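First ORF in transposon ISC1904 (PDB 3ILX) probably binds DNA and exchanges its strands as a transposon-encoded serine recombinase, of which this chain is the resolvase-type catalytic domain without the preceding DNA-binding part. Local coordinates at residues Val5-Arg10 with Glu29-Tyr34; Arg57-Asn62 with Glu85-His90; Val64-Thr69 with Asn91-Val96; Pro72-Arg77 with Asp101-Glu106. All blocks are in the same frame, centred on the assembly; numbering follows the deposited sequence.

Contact 1: Val5-Arg10 with Glu29-Tyr34; sequences VILYAR and EQVKEY
Leu7 is the bump of this contact, and the hollow that takes it lies between Val31 and the ring of Tyr34 on the turn that follows helix 19-30. Its two methyls divide the work. CD1 sits over one face of the Tyr34 ring, displaced toward the rim and nearest CG, in a CH-pi contact with the methyl carbon 3.8 Å from the ring centroid. CD2 goes to the isopropyl group of Val31, 3.9 Å from its CB and about as far from its CG2, the two side chains sliding past each other in opposite directions. Tyr34 presents its face because its CG stands between the backbone N and the carbonyl carbon (chi1 51°), so that the tyrosine and leucine side chains cross at about a right angle. Val5 fills the next shallow dip: its CG1, anti to the backbone N, rests 3.7 Å from Glu33 O and 4.3 Å from Tyr34 CB. No hydrogen bond joins the two segments, and the match rests on apolar contact; Asp35 OD2, just beyond, is hydrogen-bonded to Val5 N. The hollow is finished by Ile68 of strand 64-69, against which Val5, Leu7 and Val31 all pack. A strand whose apolar side chains are covered by the returning helix and its exit turn is characteristic of a right-handed beta-alpha-beta crossover, here linking parallel strands 4-11 and 36-41.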
loop_
_atom_site.group_PDB
_atom_site.type_symbol
_atom_site.label_atom_id
_atom_site.label_comp_id
_atom_site.label_asym_id
_atom_site.label_seq_id
_atom_site.Cartn_x
_atom_site.Cartn_y
_atom_site.Cartn_z
ATOM N N VAL A 5 -16.179 18.077 -5.015
ATOM C CA VAL A 5 -15.450 18.190 -3.763
ATOM C C VAL A 5 -16.002 17.205 -2.756
ATOM O O VAL A 5 -17.167 17.286 -2.363
ATOM C CB VAL A 5 -15.493 19.620 -3.166
ATOM C CG1 VAL A 5 -14.740 19.641 -1.861
ATOM C CG2 VAL A 5 -14.853 20.593 -4.121
ATOM N N ILE A 6 -15.139 16.290 -2.328
ATOM C CA ILE A 6 -15.554 15.117 -1.564
ATOM C C ILE A 6 -14.831 15.007 -0.224
ATOM O O ILE A 6 -13.577 15.076 -0.160
ATOM C CB ILE A 6 -15.248 13.836 -2.359
ATOM C CG1 ILE A 6 -15.924 13.872 -3.750
ATOM C CG2 ILE A 6 -15.704 12.594 -1.598
ATOM C CD1 ILE A 6 -15.646 12.572 -4.591
ATOM N N LEU A 7 -15.603 14.806 0.840
ATOM C CA LEU A 7 -15.054 14.496 2.154
ATOM C C LEU A 7 -14.993 12.980 2.326
ATOM O O LEU A 7 -15.955 12.271 2.048
ATOM C CB LEU A 7 -15.900 15.124 3.251
ATOM C CG LEU A 7 -16.264 16.589 3.031
ATOM C CD1 LEU A 7 -17.112 17.096 4.167
ATOM C CD2 LEU A 7 -15.015 17.444 2.877
ATOM N N TYR A 8 -13.842 12.483 2.759
ATOM C CA TYR A 8 -13.727 11.058 2.980
ATOM C C TYR A 8 -13.444 10.802 4.457
ATOM O O TYR A 8 -12.489 11.331 5.016
ATOM C CB TYR A 8 -12.646 10.424 2.108
ATOM C CG TYR A 8 -12.611 8.932 2.376
ATOM C CD1 TYR A 8 -13.482 8.081 1.724
ATOM C CD2 TYR A 8 -11.763 8.390 3.350
ATOM C CE1 TYR A 8 -13.498 6.729 1.983
ATOM C CE2 TYR A 8 -11.762 7.007 3.612
ATOM C CZ TYR A 8 -12.630 6.193 2.936
ATOM O OH TYR A 8 -12.636 4.812 3.188
ATOM N N ALA A 9 -14.271 9.983 5.094
ATOM C CA ALA A 9 -14.062 9.706 6.510
ATOM C C ALA A 9 -14.090 8.203 6.746
ATOM O O ALA A 9 -14.829 7.499 6.087
ATOM C CB ALA A 9 -15.129 10.390 7.361
ATOM N N ARG A 10 -13.311 7.732 7.712
ATOM C CA ARG A 10 -13.185 6.302 7.972
ATOM C C ARG A 10 -12.828 6.047 9.436
ATOM O O ARG A 10 -11.985 6.742 10.004
ATOM C CB ARG A 10 -12.075 5.686 7.063
ATOM C CG ARG A 10 -12.024 4.111 7.054
ATOM C CD ARG A 10 -10.660 3.513 6.620
ATOM N NE ARG A 10 -9.490 4.171 7.263
ATOM C CZ ARG A 10 -8.960 3.782 8.415
ATOM N NH1 ARG A 10 -9.498 2.759 9.105
ATOM N NH2 ARG A 10 -7.929 4.455 8.914
ATOM N N GLU A 29 -16.941 21.181 9.310
ATOM C CA GLU A 29 -16.600 22.484 9.891
ATOM C C GLU A 29 -15.397 23.131 9.226
ATOM O O GLU A 29 -15.290 24.362 9.196
ATOM C CB GLU A 29 -16.370 22.378 11.391
ATOM C CG GLU A 29 -17.641 22.576 12.179
ATOM C CD GLU A 29 -17.751 21.667 13.394
ATOM O OE1 GLU A 29 -16.778 20.942 13.719
ATOM O OE2 GLU A 29 -18.825 21.705 14.038
ATOM N N GLN A 30 -14.504 22.309 8.684
ATOM C CA GLN A 30 -13.319 22.812 8.001
ATOM C C GLN A 30 -13.563 23.126 6.525
ATOM O O GLN A 30 -13.051 24.133 5.997
ATOM C CB GLN A 30 -12.138 21.854 8.188
ATOM C CG GLN A 30 -11.862 21.527 9.667
ATOM C CD GLN A 30 -11.488 22.752 10.449
ATOM O OE1 GLN A 30 -12.292 23.282 11.219
ATOM N NE2 GLN A 30 -10.276 23.249 10.221
ATOM N N VAL A 31 -14.346 22.269 5.878
ATOM C CA VAL A 31 -14.756 22.455 4.504
ATOM C C VAL A 31 -16.246 22.738 4.519
ATOM O O VAL A 31 -17.064 21.839 4.751
ATOM C CB VAL A 31 -14.531 21.194 3.699
ATOM C CG1 VAL A 31 -14.730 21.456 2.223
ATOM C CG2 VAL A 31 -13.133 20.675 3.943
ATOM N N LYS A 32 -16.603 23.985 4.280
ATOM C CA LYS A 32 -18.004 24.354 4.274
ATOM C C LYS A 32 -18.706 23.975 2.973
ATOM O O LYS A 32 -19.886 23.664 2.992
ATOM C CB LYS A 32 -18.140 25.840 4.514
ATOM C CG LYS A 32 -17.853 26.275 5.938
ATOM C CD LYS A 32 -18.445 27.676 6.155
ATOM C CE LYS A 32 -19.911 27.730 5.701
ATOM N NZ LYS A 32 -20.631 28.942 6.173
ATOM N N GLU A 33 -17.984 24.037 1.855
ATOM C CA GLU A 33 -18.532 23.714 0.532
ATOM C C GLU A 33 -18.048 22.356 0.067
ATOM O O GLU A 33 -16.875 22.179 -0.319
ATOM C CB GLU A 33 -18.164 24.771 -0.515
ATOM C CG GLU A 33 -19.347 25.625 -1.001
ATOM C CD GLU A 33 -20.009 26.441 0.098
ATOM O OE1 GLU A 33 -19.512 26.446 1.247
ATOM O OE2 GLU A 33 -21.033 27.088 -0.187
ATOM N N TYR A 34 -18.946 21.384 0.101
ATOM C CA TYR A 34 -18.580 20.054 -0.393
ATOM C C TYR A 34 -19.759 19.502 -1.140
ATOM O O TYR A 34 -20.894 19.885 -0.885
ATOM C CB TYR A 34 -18.160 19.131 0.756
ATOM C CG TYR A 34 -19.155 19.115 1.866
ATOM C CD1 TYR A 34 -20.132 18.112 1.952
ATOM C CD2 TYR A 34 -19.144 20.122 2.831
ATOM C CE1 TYR A 34 -21.078 18.122 2.982
ATOM C CE2 TYR A 34 -20.067 20.139 3.851
ATOM C CZ TYR A 34 -21.026 19.148 3.927
ATOM O OH TYR A 34 -21.921 19.219 4.960
#

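Contact 2: Arg57-Asn62 with Glu85-His90; sequences RMILNN and EVCKAH
His90 lays one ring face over the backbone of Leu60, whose CA stands 3.9 Å from the ring centroid and only 10° off the normal, a CH-pi contact near the ring centre. At the ring's edge ND1 donates to Asn62 OD1 (2.8 Å), a nearly straight bond that lies close to the ring plane but reaches the amide oxygen from above its carbonyl plane. CG of His90 lies anti to its carbonyl carbon (chi1 -74°), which swings the imidazole off the end of helix 80-89 toward the other helix. Leu60 CD2 fits between NE2 of His90 and CG1 of Val86, 3.7 Å from the latter, while Ile59 CD1 meets Cys87 SG at 3.9 Å. The far nitrogen, NE2, is hydrogen-bonded to NE2 of His90 in the second subunit, and the Val86 side chains of the two chains also pack together. With an alanine here, Asn62 OD1 would probably lose its donor, Leu60 the ring over its CA, and His90 of the second subunit its NE2 partner. Asn62, at positive phi, is the C-prime residue of a Schellman motif that ends helix 50-60, and the C-terminal ends of helices 50-60 and 80-89 pack together as part of the dimer interface.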
loop_
_atom_site.group_PDB
_atom_site.type_symbol
_atom_site.label_atom_id
_atom_site.label_comp_id
_atom_site.label_asym_id
_atom_site.label_seq_id
_atom_site.Cartn_x
_atom_site.Cartn_y
_atom_site.Cartn_z
ATOM N N ARG A 57 -12.472 5.096 -8.107
ATOM C CA ARG A 57 -13.033 5.032 -9.445
ATOM C C ARG A 57 -13.509 6.401 -9.911
ATOM O O ARG A 57 -13.335 6.750 -11.072
ATOM C CB ARG A 57 -14.156 3.995 -9.520
ATOM C CG ARG A 57 -13.605 2.594 -9.400
ATOM C CD ARG A 57 -14.649 1.569 -8.991
ATOM N NE ARG A 57 -13.968 0.301 -8.733
ATOM C CZ ARG A 57 -14.501 -0.747 -8.116
ATOM N NH1 ARG A 57 -15.743 -0.697 -7.650
ATOM N NH2 ARG A 57 -13.782 -1.849 -7.961
HETATM N N MSE A 58 -14.080 7.190 -9.005
HETATM C CA MSE A 58 -14.503 8.525 -9.390
HETATM C C MSE A 58 -13.311 9.402 -9.792
HETATM O O MSE A 58 -13.404 10.150 -10.753
HETATM C CB MSE A 58 -15.290 9.200 -8.267
HETATM C CG MSE A 58 -16.701 8.678 -8.117
HETATM SE SE MSE A 58 -17.510 9.619 -6.609
HETATM C CE MSE A 58 -18.038 11.252 -7.561
ATOM N N ILE A 59 -12.223 9.331 -9.024
ATOM C CA ILE A 59 -11.017 10.117 -9.333
ATOM C C ILE A 59 -10.508 9.728 -10.716
ATOM O O ILE A 59 -10.252 10.585 -11.564
ATOM C CB ILE A 59 -9.902 9.889 -8.286
ATOM C CG1 ILE A 59 -10.319 10.451 -6.929
ATOM C CG2 ILE A 59 -8.554 10.522 -8.738
ATOM C CD1 ILE A 59 -9.471 9.939 -5.739
ATOM N N LEU A 60 -10.383 8.418 -10.928
ATOM C CA LEU A 60 -9.908 7.835 -12.174
ATOM C C LEU A 60 -10.811 8.157 -13.363
ATOM O O LEU A 60 -10.334 8.194 -14.508
ATOM C CB LEU A 60 -9.768 6.317 -12.030
ATOM C CG LEU A 60 -8.586 5.793 -11.205
ATOM C CD1 LEU A 60 -8.785 4.299 -10.816
ATOM C CD2 LEU A 60 -7.262 6.013 -11.947
ATOM N N ASN A 61 -12.098 8.378 -13.088
ATOM C CA ASN A 61 -13.060 8.798 -14.102
ATOM C C ASN A 61 -13.179 10.329 -14.227
ATOM O O ASN A 61 -14.114 10.833 -14.838
ATOM C CB ASN A 61 -14.428 8.164 -13.860
ATOM C CG ASN A 61 -15.333 8.201 -15.121
ATOM O OD1 ASN A 61 -14.853 8.213 -16.262
ATOM N ND2 ASN A 61 -16.636 8.237 -14.909
ATOM N N ASN A 62 -12.235 11.050 -13.639
ATOM C CA ASN A 62 -12.188 12.503 -13.738
ATOM C C ASN A 62 -13.419 13.193 -13.172
ATOM O O ASN A 62 -13.862 14.183 -13.718
ATOM C CB ASN A 62 -11.973 12.947 -15.202
ATOM C CG ASN A 62 -10.687 12.397 -15.785
ATOM O OD1 ASN A 62 -9.628 12.520 -15.175
ATOM N ND2 ASN A 62 -10.780 11.752 -16.940
ATOM N N GLU A 85 -0.162 10.229 -6.764
ATOM C CA GLU A 85 0.263 10.198 -8.152
ATOM C C GLU A 85 -0.979 10.105 -9.025
ATOM O O GLU A 85 -1.103 10.829 -10.022
ATOM C CB GLU A 85 1.218 9.033 -8.401
ATOM C CG GLU A 85 2.619 9.194 -7.810
ATOM C CD GLU A 85 3.409 10.282 -8.475
ATOM O OE1 GLU A 85 3.198 10.555 -9.675
ATOM O OE2 GLU A 85 4.283 10.868 -7.806
ATOM N N VAL A 86 -1.914 9.241 -8.609
ATOM C CA VAL A 86 -3.180 9.069 -9.314
ATOM C C VAL A 86 -3.946 10.381 -9.388
ATOM O O VAL A 86 -4.412 10.792 -10.453
ATOM C CB VAL A 86 -4.047 7.976 -8.632
ATOM C CG1 VAL A 86 -5.440 7.901 -9.293
ATOM C CG2 VAL A 86 -3.337 6.615 -8.748
ATOM N N CYS A 87 -4.061 11.053 -8.245
ATOM C CA CYS A 87 -4.789 12.327 -8.196
ATOM C C CYS A 87 -4.144 13.387 -9.076
ATOM O O CYS A 87 -4.844 14.145 -9.767
ATOM C CB CYS A 87 -4.873 12.808 -6.755
ATOM S SG CYS A 87 -6.027 11.813 -5.835
ATOM N N LYS A 88 -2.813 13.436 -9.060
ATOM C CA LYS A 88 -2.074 14.428 -9.838
ATOM C C LYS A 88 -2.411 14.244 -11.325
ATOM O O LYS A 88 -2.747 15.199 -12.018
ATOM C CB LYS A 88 -0.574 14.332 -9.548
ATOM C CG LYS A 88 0.299 15.370 -10.279
ATOM C CD LYS A 88 1.754 15.396 -9.728
ATOM C CE LYS A 88 2.497 14.083 -10.006
ATOM N NZ LYS A 88 3.710 13.863 -9.132
ATOM N N ALA A 89 -2.376 13.013 -11.811
ATOM C CA ALA A 89 -2.713 12.744 -13.206
ATOM C C ALA A 89 -4.198 12.998 -13.525
ATOM O O ALA A 89 -4.557 13.140 -14.684
ATOM C CB ALA A 89 -2.326 11.295 -13.583
ATOM N N HIS A 90 -5.055 13.040 -12.509
ATOM C CA HIS A 90 -6.497 13.221 -12.759
ATOM C C HIS A 90 -7.086 14.515 -12.215
ATOM O O HIS A 90 -8.280 14.571 -11.872
ATOM C CB HIS A 90 -7.280 12.028 -12.233
ATOM C CG HIS A 90 -7.137 10.820 -13.082
ATOM N ND1 HIS A 90 -7.938 10.590 -14.177
ATOM C CD2 HIS A 90 -6.266 9.788 -13.025
ATOM C CE1 HIS A 90 -7.579 9.458 -14.751
ATOM N NE2 HIS A 90 -6.567 8.949 -14.070
#

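Contact 3: Val64-Thr69 with Asn91-Val96; sequences VSRVIT and NCEIVV
Two neighbouring parallel strands meet here, 66-69 and 93-96, the latter at the margin of the central sheet within this chain. Their axes approach to 4.7 Å and diverge by 19°. Backbone bonds run alternately across the pair: Glu93 N to Ser65 O, Val67 N to Glu93 O, Val95 N to Val67 O at 2.7 Å, and Thr69 N to Val95 O. Val67 and Val95 thus each use both N and O toward the opposite strand. On the face bearing Arg66, Ile68, Glu93 and Val95, the two charged side chains run side by side. Arg66 CG is anti to the backbone N and the chain bends at chi3 (-79°), bringing NE to 2.8 Å from Glu93 OE1; the salt bridge's hydrogen bond is weak, and guanidinium and carboxylate planes stand nearly perpendicular. Val95 CG2 lies 3.9 Å from Arg66 CG, alongside its aliphatic stem, and Ile68 CG1 meets Val95 CB at 4.0 Å. On the other face Thr69 CG2 lies alongside Val96 CG1 (3.8 Å), while Thr69 OG1 is hydrogen-bonded to Tyr8 O. Near the start of the pair, Cys92 SG packs against Val64 CG1 at 3.7 Å. Strand 4-11 bonds to the other edge of 64-69, helix 50-60 packs against Val64 and Val67, and helix 80-89 covers Cys92, Ile94 and Val96.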
loop_
_atom_site.group_PDB
_atom_site.type_symbol
_atom_site.label_atom_id
_atom_site.label_comp_id
_atom_site.label_asym_id
_atom_site.label_seq_id
_atom_site.Cartn_x
_atom_site.Cartn_y
_atom_site.Cartn_z
ATOM N N VAL A 64 -13.577 14.229 -9.919
ATOM C CA VAL A 64 -13.192 14.747 -8.603
ATOM C C VAL A 64 -12.175 15.872 -8.727
ATOM O O VAL A 64 -11.145 15.739 -9.391
ATOM C CB VAL A 64 -12.654 13.631 -7.664
ATOM C CG1 VAL A 64 -12.624 14.107 -6.215
ATOM C CG2 VAL A 64 -13.523 12.371 -7.744
ATOM N N SER A 65 -12.489 16.984 -8.082
ATOM C CA SER A 65 -11.575 18.102 -8.020
ATOM C C SER A 65 -10.713 18.007 -6.768
ATOM O O SER A 65 -9.517 18.329 -6.788
ATOM C CB SER A 65 -12.368 19.401 -7.992
ATOM O OG SER A 65 -11.554 20.478 -7.553
ATOM N N ARG A 66 -11.322 17.575 -5.670
ATOM C CA ARG A 66 -10.640 17.623 -4.381
ATOM C C ARG A 66 -11.206 16.582 -3.387
ATOM O O ARG A 66 -12.424 16.397 -3.307
ATOM C CB ARG A 66 -10.773 19.050 -3.832
ATOM C CG ARG A 66 -9.885 19.341 -2.697
ATOM C CD ARG A 66 -9.986 20.810 -2.325
ATOM N NE ARG A 66 -9.234 21.713 -3.192
ATOM C CZ ARG A 66 -9.171 23.032 -3.001
ATOM N NH1 ARG A 66 -9.827 23.592 -1.987
ATOM N NH2 ARG A 66 -8.465 23.803 -3.819
ATOM N N VAL A 67 -10.330 15.887 -2.670
ATOM C CA VAL A 67 -10.758 14.986 -1.591
ATOM C C VAL A 67 -10.173 15.539 -0.295
ATOM O O VAL A 67 -8.959 15.755 -0.227
ATOM C CB VAL A 67 -10.175 13.574 -1.727
ATOM C CG1 VAL A 67 -10.728 12.654 -0.608
ATOM C CG2 VAL A 67 -10.416 13.004 -3.138
ATOM N N ILE A 68 -11.018 15.739 0.711
ATOM C CA ILE A 68 -10.572 16.200 2.028
ATOM C C ILE A 68 -10.740 15.067 3.058
ATOM O O ILE A 68 -11.765 14.389 3.113
ATOM C CB ILE A 68 -11.273 17.493 2.474
ATOM C CG1 ILE A 68 -11.059 18.617 1.429
ATOM C CG2 ILE A 68 -10.749 17.950 3.861
ATOM C CD1 ILE A 68 -12.171 18.802 0.492
ATOM N N THR A 69 -9.676 14.827 3.815
ATOM C CA THR A 69 -9.692 13.775 4.818
ATOM C C THR A 69 -8.970 14.327 6.043
ATOM O O THR A 69 -8.241 15.349 5.938
ATOM C CB THR A 69 -9.164 12.410 4.200
ATOM O OG1 THR A 69 -9.513 11.315 5.049
ATOM C CG2 THR A 69 -7.678 12.447 3.943
ATOM N N ASN A 91 -6.229 15.537 -12.130
ATOM C CA ASN A 91 -6.630 16.901 -11.817
ATOM C C ASN A 91 -7.337 16.990 -10.483
ATOM O O ASN A 91 -8.244 17.794 -10.277
ATOM C CB ASN A 91 -7.459 17.493 -12.970
ATOM C CG ASN A 91 -6.691 17.502 -14.272
ATOM O OD1 ASN A 91 -5.526 17.904 -14.307
ATOM N ND2 ASN A 91 -7.320 17.022 -15.347
ATOM N N CYS A 92 -6.842 16.172 -9.567
ATOM C CA CYS A 92 -7.416 16.018 -8.264
ATOM C C CYS A 92 -6.323 16.247 -7.214
ATOM O O CYS A 92 -5.173 15.856 -7.396
ATOM C CB CYS A 92 -7.968 14.584 -8.152
ATOM S SG CYS A 92 -8.951 14.344 -6.702
ATOM N N GLU A 93 -6.706 16.856 -6.107
ATOM C CA GLU A 93 -5.801 17.145 -5.003
ATOM C C GLU A 93 -6.377 16.478 -3.767
ATOM O O GLU A 93 -7.568 16.528 -3.545
ATOM C CB GLU A 93 -5.744 18.660 -4.849
ATOM C CG GLU A 93 -5.577 19.211 -3.482
ATOM C CD GLU A 93 -5.727 20.724 -3.487
ATOM O OE1 GLU A 93 -6.642 21.256 -4.200
ATOM O OE2 GLU A 93 -4.920 21.389 -2.787
ATOM N N ILE A 94 -5.549 15.777 -3.008
ATOM C CA ILE A 94 -5.971 15.229 -1.725
ATOM C C ILE A 94 -5.531 16.262 -0.717
ATOM O O ILE A 94 -4.375 16.642 -0.726
ATOM C CB ILE A 94 -5.273 13.925 -1.382
ATOM C CG1 ILE A 94 -5.741 12.789 -2.288
ATOM C CG2 ILE A 94 -5.549 13.509 0.056
ATOM C CD1 ILE A 94 -4.573 11.819 -2.554
ATOM N N VAL A 95 -6.459 16.702 0.127
ATOM C CA VAL A 95 -6.175 17.594 1.253
ATOM C C VAL A 95 -6.328 16.810 2.547
ATOM O O VAL A 95 -7.344 16.121 2.760
ATOM C CB VAL A 95 -7.114 18.825 1.298
ATOM C CG1 VAL A 95 -6.721 19.806 2.490
ATOM C CG2 VAL A 95 -7.061 19.544 -0.015
ATOM N N VAL A 96 -5.300 16.872 3.384
ATOM C CA VAL A 96 -5.328 16.252 4.698
ATOM C C VAL A 96 -5.334 17.420 5.666
ATOM O O VAL A 96 -4.550 18.372 5.502
ATOM C CB VAL A 96 -4.142 15.235 4.924
ATOM C CG1 VAL A 96 -4.258 14.010 3.995
ATOM C CG2 VAL A 96 -2.780 15.871 4.682
#

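Contact 4: Pro72-Arg77 with Asp101-Glu106; sequences PDRLVR and DKTPEE
Asp73 and Asp101 form the close part of the contact, their carboxylates stacked with planes 21° apart. One link across the pair is a backbone bond: Asp73 N donates to Asp101 OD1 over 2.8 Å, almost straight, meeting the oxygen on its syn side though 32° out of the carboxylate plane. Pro72 CD packs against the same oxygen at 3.2 Å. Beside this, Thr103 OG1 donates to Asp73 OD2, though the modelled 2.5 Å between these two atoms is doubtfully short. Asp73 CG stands between its own N and carbonyl carbon (chi1 89°), which aims OD2 at the threonine and at Arg77, whose NH1 and NH2 make weak bonds of a salt bridge to it. An asparagine in place of Asp101 would probably, if its amide nitrogen faced Asp73, leave that backbone N without its acceptor. The contact thins toward helix 105-125: the Thr103 methyl CG2 lies at the edge of the Arg77 guanidinium, 3.6 Å from NH2, and Pro104 CD, on an exposed residue, comes only to 4.4 Å from Arg74 NH2. Asp101 is thus met by the N-H of Asp73, and Asp73 by Thr103, weakly by Arg77 and, less surely, by Arg74. The arginines would probably offset the charge of Asp73, with Arg77 also paired with Asp111, and Arg74 with Glu107 and Arg10 O.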
loop_
_atom_site.group_PDB
_atom_site.type_symbol
_atom_site.label_atom_id
_atom_site.label_comp_id
_atom_site.label_asym_id
_atom_site.label_seq_id
_atom_site.Cartn_x
_atom_site.Cartn_y
_atom_site.Cartn_z
ATOM N N PRO A 72 -3.633 11.454 6.583
ATOM C CA PRO A 72 -3.392 10.541 5.453
ATOM C C PRO A 72 -3.883 9.086 5.670
ATOM O O PRO A 72 -4.469 8.486 4.732
ATOM C CB PRO A 72 -1.858 10.610 5.253
ATOM C CG PRO A 72 -1.490 12.058 5.784
ATOM C CD PRO A 72 -2.411 12.193 6.988
ATOM N N ASP A 73 -3.695 8.535 6.884
ATOM C CA ASP A 73 -4.090 7.114 7.115
ATOM C C ASP A 73 -5.607 6.881 7.150
ATOM O O ASP A 73 -6.067 5.731 7.113
ATOM C CB ASP A 73 -3.359 6.462 8.301
ATOM C CG ASP A 73 -4.077 6.654 9.624
ATOM O OD1 ASP A 73 -4.985 7.515 9.706
ATOM O OD2 ASP A 73 -3.717 5.949 10.601
ATOM N N ARG A 74 -6.394 7.960 7.129
ATOM C CA ARG A 74 -7.819 7.779 6.849
ATOM C C ARG A 74 -8.044 7.109 5.488
ATOM O O ARG A 74 -8.925 6.237 5.355
ATOM C CB ARG A 74 -8.585 9.099 6.927
ATOM C CG ARG A 74 -8.608 9.747 8.352
ATOM C CD ARG A 74 -9.169 8.752 9.393
ATOM N NE ARG A 74 -8.135 7.890 9.974
ATOM C CZ ARG A 74 -8.373 6.918 10.860
ATOM N NH1 ARG A 74 -9.634 6.639 11.236
ATOM N NH2 ARG A 74 -7.349 6.213 11.370
ATOM N N LEU A 75 -7.260 7.495 4.487
ATOM C CA LEU A 75 -7.431 6.915 3.134
ATOM C C LEU A 75 -6.892 5.508 3.029
ATOM O O LEU A 75 -7.594 4.606 2.561
ATOM C CB LEU A 75 -6.827 7.812 2.020
ATOM C CG LEU A 75 -7.814 8.923 1.629
ATOM C CD1 LEU A 75 -7.107 10.101 0.888
ATOM C CD2 LEU A 75 -9.018 8.354 0.832
ATOM N N VAL A 76 -5.634 5.324 3.414
ATOM C CA VAL A 76 -4.970 4.020 3.326
ATOM C C VAL A 76 -3.882 3.927 4.368
ATOM O O VAL A 76 -3.348 4.961 4.826
ATOM C CB VAL A 76 -4.270 3.770 1.941
ATOM C CG1 VAL A 76 -5.285 3.410 0.858
ATOM C CG2 VAL A 76 -3.420 4.980 1.520
ATOM N N ARG A 77 -3.525 2.703 4.721
ATOM C CA ARG A 77 -2.372 2.460 5.598
ATOM C C ARG A 77 -1.067 2.444 4.782
ATOM O O ARG A 77 -0.036 2.847 5.272
ATOM C CB ARG A 77 -2.581 1.135 6.351
ATOM C CG ARG A 77 -1.393 0.580 7.175
ATOM C CD ARG A 77 -1.021 1.479 8.330
ATOM N NE ARG A 77 -2.162 1.680 9.228
ATOM C CZ ARG A 77 -2.427 2.806 9.900
ATOM N NH1 ARG A 77 -1.628 3.886 9.821
ATOM N NH2 ARG A 77 -3.517 2.859 10.664
ATOM N N ASP A 101 -0.855 11.603 11.189
ATOM C CA ASP A 101 -1.931 10.717 11.609
ATOM C C ASP A 101 -2.201 10.753 13.109
ATOM O O ASP A 101 -1.286 10.790 13.911
ATOM C CB ASP A 101 -1.578 9.291 11.207
ATOM C CG ASP A 101 -1.603 9.099 9.715
ATOM O OD1 ASP A 101 -2.421 9.765 9.047
ATOM O OD2 ASP A 101 -0.818 8.265 9.207
ATOM N N LYS A 102 -3.478 10.721 13.461
ATOM C CA LYS A 102 -3.894 10.669 14.849
ATOM C C LYS A 102 -4.627 9.350 15.130
ATOM O O LYS A 102 -5.615 9.312 15.838
ATOM C CB LYS A 102 -4.756 11.912 15.181
ATOM C CG LYS A 102 -3.944 13.187 15.362
ATOM C CD LYS A 102 -2.830 12.974 16.426
ATOM C CE LYS A 102 -2.060 14.246 16.771
ATOM N NZ LYS A 102 -1.221 14.720 15.621
ATOM N N THR A 103 -4.146 8.279 14.516
ATOM C CA THR A 103 -4.682 6.920 14.679
ATOM C C THR A 103 -4.852 6.470 16.133
ATOM O O THR A 103 -3.907 6.583 16.915
ATOM C CB THR A 103 -3.708 5.967 14.041
ATOM O OG1 THR A 103 -3.141 6.611 12.891
ATOM C CG2 THR A 103 -4.385 4.669 13.605
ATOM N N PRO A 104 -6.041 5.929 16.505
ATOM C CA PRO A 104 -6.176 5.289 17.825
ATOM C C PRO A 104 -5.248 4.083 17.978
ATOM O O PRO A 104 -4.954 3.373 17.000
ATOM C CB PRO A 104 -7.632 4.806 17.837
ATOM C CG PRO A 104 -8.321 5.666 16.823
ATOM C CD PRO A 104 -7.299 5.822 15.743
ATOM N N GLU A 105 -4.822 3.843 19.211
ATOM C CA GLU A 105 -3.901 2.774 19.510
ATOM C C GLU A 105 -4.453 1.446 19.018
ATOM O O GLU A 105 -3.734 0.681 18.377
ATOM C CB GLU A 105 -3.631 2.710 21.014
ATOM C CG GLU A 105 -2.841 1.465 21.410
ATOM C CD GLU A 105 -2.250 1.559 22.792
ATOM O OE1 GLU A 105 -2.353 2.627 23.421
ATOM O OE2 GLU A 105 -1.658 0.566 23.242
ATOM N N GLU A 106 -5.714 1.182 19.330
ATOM C CA GLU A 106 -6.385 -0.067 18.953
ATOM C C GLU A 106 -6.308 -0.313 17.447
ATOM O O GLU A 106 -6.210 -1.459 17.018
ATOM C CB GLU A 106 -7.858 -0.030 19.403
ATOM C CG GLU A 106 -8.673 -1.285 19.060
ATOM C CD GLU A 106 -10.194 -1.111 19.248
ATOM O OE1 GLU A 106 -10.635 -0.206 20.000
ATOM O OE2 GLU A 106 -10.951 -1.895 18.630
#

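From the N terminus, contact 1 comes first: it closes the short span from strand 4-11 through helix 19-30 and is finished before the others open. Contacts 2, 3 and 4 then interlock, each opening before the previous one closes, so 57-62, 64-69 and 72-77 meet 85-90, 91-96 and 101-106 in the same order. Contact 3 shares the sheet with contact 1, since strands 4-11 and 64-69 are neighbours, and contact 2 sets two helix ends beside it. Contact 4 lies nearer the chain's centre, linking helix 72-75 to the start of helix 105-125; Arg10 reaches it from strand 4-11. Contacts 2 and 4, about 22 Å apart between centres, both touch the second subunit.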